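Local atomic coordinates of aminotransferase, class III (Deinococcus radiodurans, PDB entry 3I4J), a protein that probably acts as a pyridoxal phosphate-dependent transaminase of the class III family, transferring amino groups between substrates. Residues Q328-F340 with V414-E426. The protein carries 1 engineered substitution. Residues are numbered along the deposited sequence; the frame is centred on the assembly and turned at random.
Sequences QLLAGLQALQARF and VDGLLALLAGALE. Engineered in segment 414-426: Gly-416 (natural residue Glu).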
# COMPACT_ATOMS: atom_id res chain seq x y z
N GLN C 328 0.61 -34.16 0.87
CA GLN C 328 1.85 -34.77 0.39
C GLN C 328 3.07 -34.12 1.02
O GLN C 328 3.98 -34.81 1.49
CB GLN C 328 1.94 -34.63 -1.14
CG GLN C 328 3.27 -35.12 -1.70
CD GLN C 328 3.45 -34.79 -3.17
OE1 GLN C 328 2.68 -34.02 -3.74
NE2 GLN C 328 4.48 -35.37 -3.78
N LEU C 329 3.11 -32.79 1.04
CA LEU C 329 4.25 -32.09 1.61
C LEU C 329 4.36 -32.35 3.11
O LEU C 329 5.46 -32.58 3.62
CB LEU C 329 4.15 -30.59 1.31
CG LEU C 329 5.33 -29.67 1.67
CD1 LEU C 329 6.65 -30.31 1.28
CD2 LEU C 329 5.15 -28.34 0.96
N LEU C 330 3.24 -32.33 3.82
CA LEU C 330 3.26 -32.58 5.26
C LEU C 330 3.81 -33.98 5.54
O LEU C 330 4.62 -34.17 6.45
CB LEU C 330 1.85 -32.47 5.86
CG LEU C 330 1.73 -32.86 7.33
CD1 LEU C 330 2.67 -32.02 8.19
CD2 LEU C 330 0.28 -32.68 7.79
N ALA C 331 3.38 -34.96 4.75
CA ALA C 331 3.83 -36.34 4.93
C ALA C 331 5.34 -36.40 4.71
O ALA C 331 6.05 -37.13 5.41
CB ALA C 331 3.12 -37.26 3.93
N GLY C 332 5.83 -35.61 3.75
CA GLY C 332 7.25 -35.58 3.47
C GLY C 332 8.06 -35.00 4.61
O GLY C 332 9.14 -35.49 4.93
N LEU C 333 7.54 -33.94 5.23
CA LEU C 333 8.23 -33.31 6.35
C LEU C 333 8.25 -34.26 7.55
O LEU C 333 9.23 -34.32 8.29
CB LEU C 333 7.53 -32.00 6.74
CG LEU C 333 7.49 -30.89 5.68
CD1 LEU C 333 6.63 -29.74 6.19
CD2 LEU C 333 8.91 -30.41 5.37
N GLN C 334 7.16 -35.00 7.73
CA GLN C 334 7.08 -35.94 8.84
C GLN C 334 8.08 -37.08 8.60
O GLN C 334 8.69 -37.59 9.54
CB GLN C 334 5.65 -36.48 8.98
CG GLN C 334 4.62 -35.38 9.29
CD GLN C 334 3.18 -35.86 9.28
OE1 GLN C 334 2.78 -36.65 8.42
NE2 GLN C 334 2.38 -35.36 10.22
N ALA C 335 8.26 -37.46 7.34
CA ALA C 335 9.19 -38.52 6.99
C ALA C 335 10.63 -38.08 7.25
O ALA C 335 11.48 -38.90 7.61
CB ALA C 335 9.01 -38.90 5.52
N LEU C 336 10.90 -36.79 7.08
CA LEU C 336 12.25 -36.26 7.30
C LEU C 336 12.65 -36.23 8.78
O LEU C 336 13.84 -36.22 9.09
CB LEU C 336 12.37 -34.85 6.71
CG LEU C 336 12.51 -34.74 5.19
CD1 LEU C 336 12.43 -33.28 4.77
CD2 LEU C 336 13.83 -35.36 4.75
N GLN C 337 11.68 -36.22 9.68
CA GLN C 337 11.99 -36.17 11.11
C GLN C 337 12.83 -37.36 11.59
O GLN C 337 13.62 -37.22 12.52
CB GLN C 337 10.71 -36.12 11.95
CG GLN C 337 9.85 -34.89 11.74
CD GLN C 337 8.75 -34.79 12.78
OE1 GLN C 337 8.96 -34.32 13.90
NE2 GLN C 337 7.57 -35.27 12.43
N ALA C 338 12.63 -38.51 10.97
CA ALA C 338 13.37 -39.71 11.35
C ALA C 338 14.86 -39.49 11.15
O ALA C 338 15.69 -39.88 11.97
CB ALA C 338 12.91 -40.89 10.50
N ARG C 339 15.20 -38.84 10.04
CA ARG C 339 16.58 -38.55 9.69
C ARG C 339 17.07 -37.32 10.44
O ARG C 339 18.24 -37.22 10.81
CB ARG C 339 16.65 -38.33 8.17
CG ARG C 339 17.99 -37.94 7.59
CD ARG C 339 17.91 -38.12 6.07
NE ARG C 339 18.87 -37.32 5.32
CZ ARG C 339 20.19 -37.38 5.47
NH1 ARG C 339 20.74 -38.19 6.37
NH2 ARG C 339 20.97 -36.62 4.71
N PHE C 340 16.16 -36.38 10.68
CA PHE C 340 16.51 -35.14 11.37
C PHE C 340 15.62 -34.89 12.58
O PHE C 340 14.69 -34.09 12.53
CB PHE C 340 16.42 -33.97 10.41
CG PHE C 340 17.32 -34.10 9.22
CD1 PHE C 340 18.70 -33.92 9.36
CD2 PHE C 340 16.81 -34.45 7.98
CE1 PHE C 340 19.55 -34.10 8.27
CE2 PHE C 340 17.66 -34.63 6.88
CZ PHE C 340 19.03 -34.46 7.03
N VAL C 414 6.71 -31.05 -5.51
CA VAL C 414 6.66 -31.13 -4.05
C VAL C 414 7.81 -32.05 -3.61
O VAL C 414 8.49 -31.77 -2.62
CB VAL C 414 5.31 -31.71 -3.54
CG1 VAL C 414 5.43 -32.09 -2.06
CG2 VAL C 414 4.21 -30.68 -3.70
N ASP C 415 8.04 -33.13 -4.35
CA ASP C 415 9.13 -34.04 -3.99
C ASP C 415 10.47 -33.34 -4.18
O ASP C 415 11.40 -33.56 -3.40
CB ASP C 415 9.08 -35.31 -4.84
CG ASP C 415 7.94 -36.23 -4.44
OD1 ASP C 415 7.66 -36.33 -3.22
OD2 ASP C 415 7.33 -36.86 -5.33
N GLY C 416 10.57 -32.49 -5.20
CA GLY C 416 11.81 -31.77 -5.44
C GLY C 416 12.09 -30.80 -4.30
O GLY C 416 13.23 -30.64 -3.86
N LEU C 417 11.04 -30.15 -3.82
CA LEU C 417 11.17 -29.21 -2.71
C LEU C 417 11.70 -29.97 -1.49
O LEU C 417 12.61 -29.51 -0.81
CB LEU C 417 9.80 -28.59 -2.41
CG LEU C 417 9.66 -27.54 -1.30
CD1 LEU C 417 8.33 -26.82 -1.46
CD2 LEU C 417 9.75 -28.21 0.06
N LEU C 418 11.11 -31.13 -1.23
CA LEU C 418 11.52 -31.96 -0.10
C LEU C 418 12.99 -32.39 -0.22
O LEU C 418 13.72 -32.40 0.77
CB LEU C 418 10.62 -33.19 0.01
CG LEU C 418 9.17 -32.92 0.44
CD1 LEU C 418 8.30 -34.12 0.14
CD2 LEU C 418 9.12 -32.59 1.92
N ALA C 419 13.42 -32.72 -1.43
CA ALA C 419 14.80 -33.14 -1.65
C ALA C 419 15.76 -31.99 -1.36
O ALA C 419 16.81 -32.17 -0.75
CB ALA C 419 14.98 -33.61 -3.09
N LEU C 420 15.38 -30.79 -1.79
CA LEU C 420 16.21 -29.61 -1.56
C LEU C 420 16.29 -29.30 -0.07
O LEU C 420 17.35 -28.95 0.45
CB LEU C 420 15.64 -28.41 -2.31
CG LEU C 420 15.59 -28.54 -3.84
CD1 LEU C 420 14.88 -27.33 -4.43
CD2 LEU C 420 17.01 -28.66 -4.40
N LEU C 421 15.16 -29.43 0.62
CA LEU C 421 15.12 -29.16 2.04
C LEU C 421 15.99 -30.16 2.80
O LEU C 421 16.70 -29.79 3.73
CB LEU C 421 13.67 -29.23 2.56
CG LEU C 421 13.49 -28.82 4.02
CD1 LEU C 421 13.82 -27.35 4.17
CD2 LEU C 421 12.06 -29.09 4.46
N ALA C 422 15.92 -31.42 2.39
CA ALA C 422 16.71 -32.47 3.03
C ALA C 422 18.19 -32.14 2.89
O ALA C 422 18.98 -32.37 3.81
CB ALA C 422 16.40 -33.82 2.39
N GLY C 423 18.57 -31.59 1.74
CA GLY C 423 19.95 -31.23 1.52
C GLY C 423 20.39 -30.11 2.46
O GLY C 423 21.50 -30.15 3.00
N ALA C 424 19.52 -29.12 2.64
CA ALA C 424 19.81 -27.99 3.51
C ALA C 424 19.96 -28.47 4.95
O ALA C 424 20.86 -28.05 5.67
CB ALA C 424 18.69 -26.95 3.42
N LEU C 425 19.05 -29.35 5.37
CA LEU C 425 19.10 -29.90 6.72
C LEU C 425 20.39 -30.68 6.91
O LEU C 425 21.00 -30.64 7.98
CB LEU C 425 17.89 -30.80 6.97
CG LEU C 425 16.53 -30.10 7.07
CD1 LEU C 425 15.40 -31.13 7.09
CD2 LEU C 425 16.50 -29.24 8.33
N GLU C 426 20.80 -31.39 5.86
CA GLU C 426 22.03 -32.17 5.90
C GLU C 426 23.25 -31.25 6.05
O GLU C 426 24.16 -31.53 6.83
CB GLU C 426 22.17 -33.01 4.63
CG GLU C 426 23.52 -33.70 4.44
CD GLU C 426 23.83 -34.70 5.53
OE1 GLU C 426 23.00 -35.59 5.78
OE2 GLU C 426 24.92 -34.60 6.14
O HOH W 1 5.68 -37.61 -2.03
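Leu-336 fits as a knob into a hole on helix 411-428, formed by Leu-418, Leu-421, Ala-422 and Leu-425, an instance of how two nearly parallel helices, their axes crossing at -26°, interlock through aliphatic side chains. Its CD2 lies 3.8 Å from Ala-422 CB. One turn back, Leu-418 CD1 comes within 3.8 Å of Gly-332 CA, near the place a CB would occupy. Leu-329 CD1 presses tightly on Leu-418 CD2 (3.4 Å), and its CB meets Val-414 CG1. Leu-333 CD2 meets Leu-421 CD2 at 3.5 Å, the two side chains crossing almost perpendicularly.

Aromatic packing closes the C-terminal end. With CG anti to its carbonyl carbon (chi1 -59°), Phe-340 lays its ring over Leu-425 CB, a CH-pi contact 3.7 Å from the centroid, while Arg-339 CG covers the opposite face near the rim. Replacing the ring with an alanine is likely to uncover Leu-425 CB and deprive Arg-339 of its flat support.

Polar contacts flank this core. Arg-339 NH2 meets Glu-426 OE1 at the guanidinium edge, a salt bridge whose hydrogen bond is weak and doubtfully short. Gln-328 NE2 hydrogen-bonds to Ala-411 O and weakly to Asp-415 OD1, which a water also links to it; Arg-325 holds Gln-328 OE1.

Helix 318-339 packs on Val-346 and Leu-353 of the antiparallel sheet, helix 411-428 on Ile-375 and Ala-378 of helix 372-382.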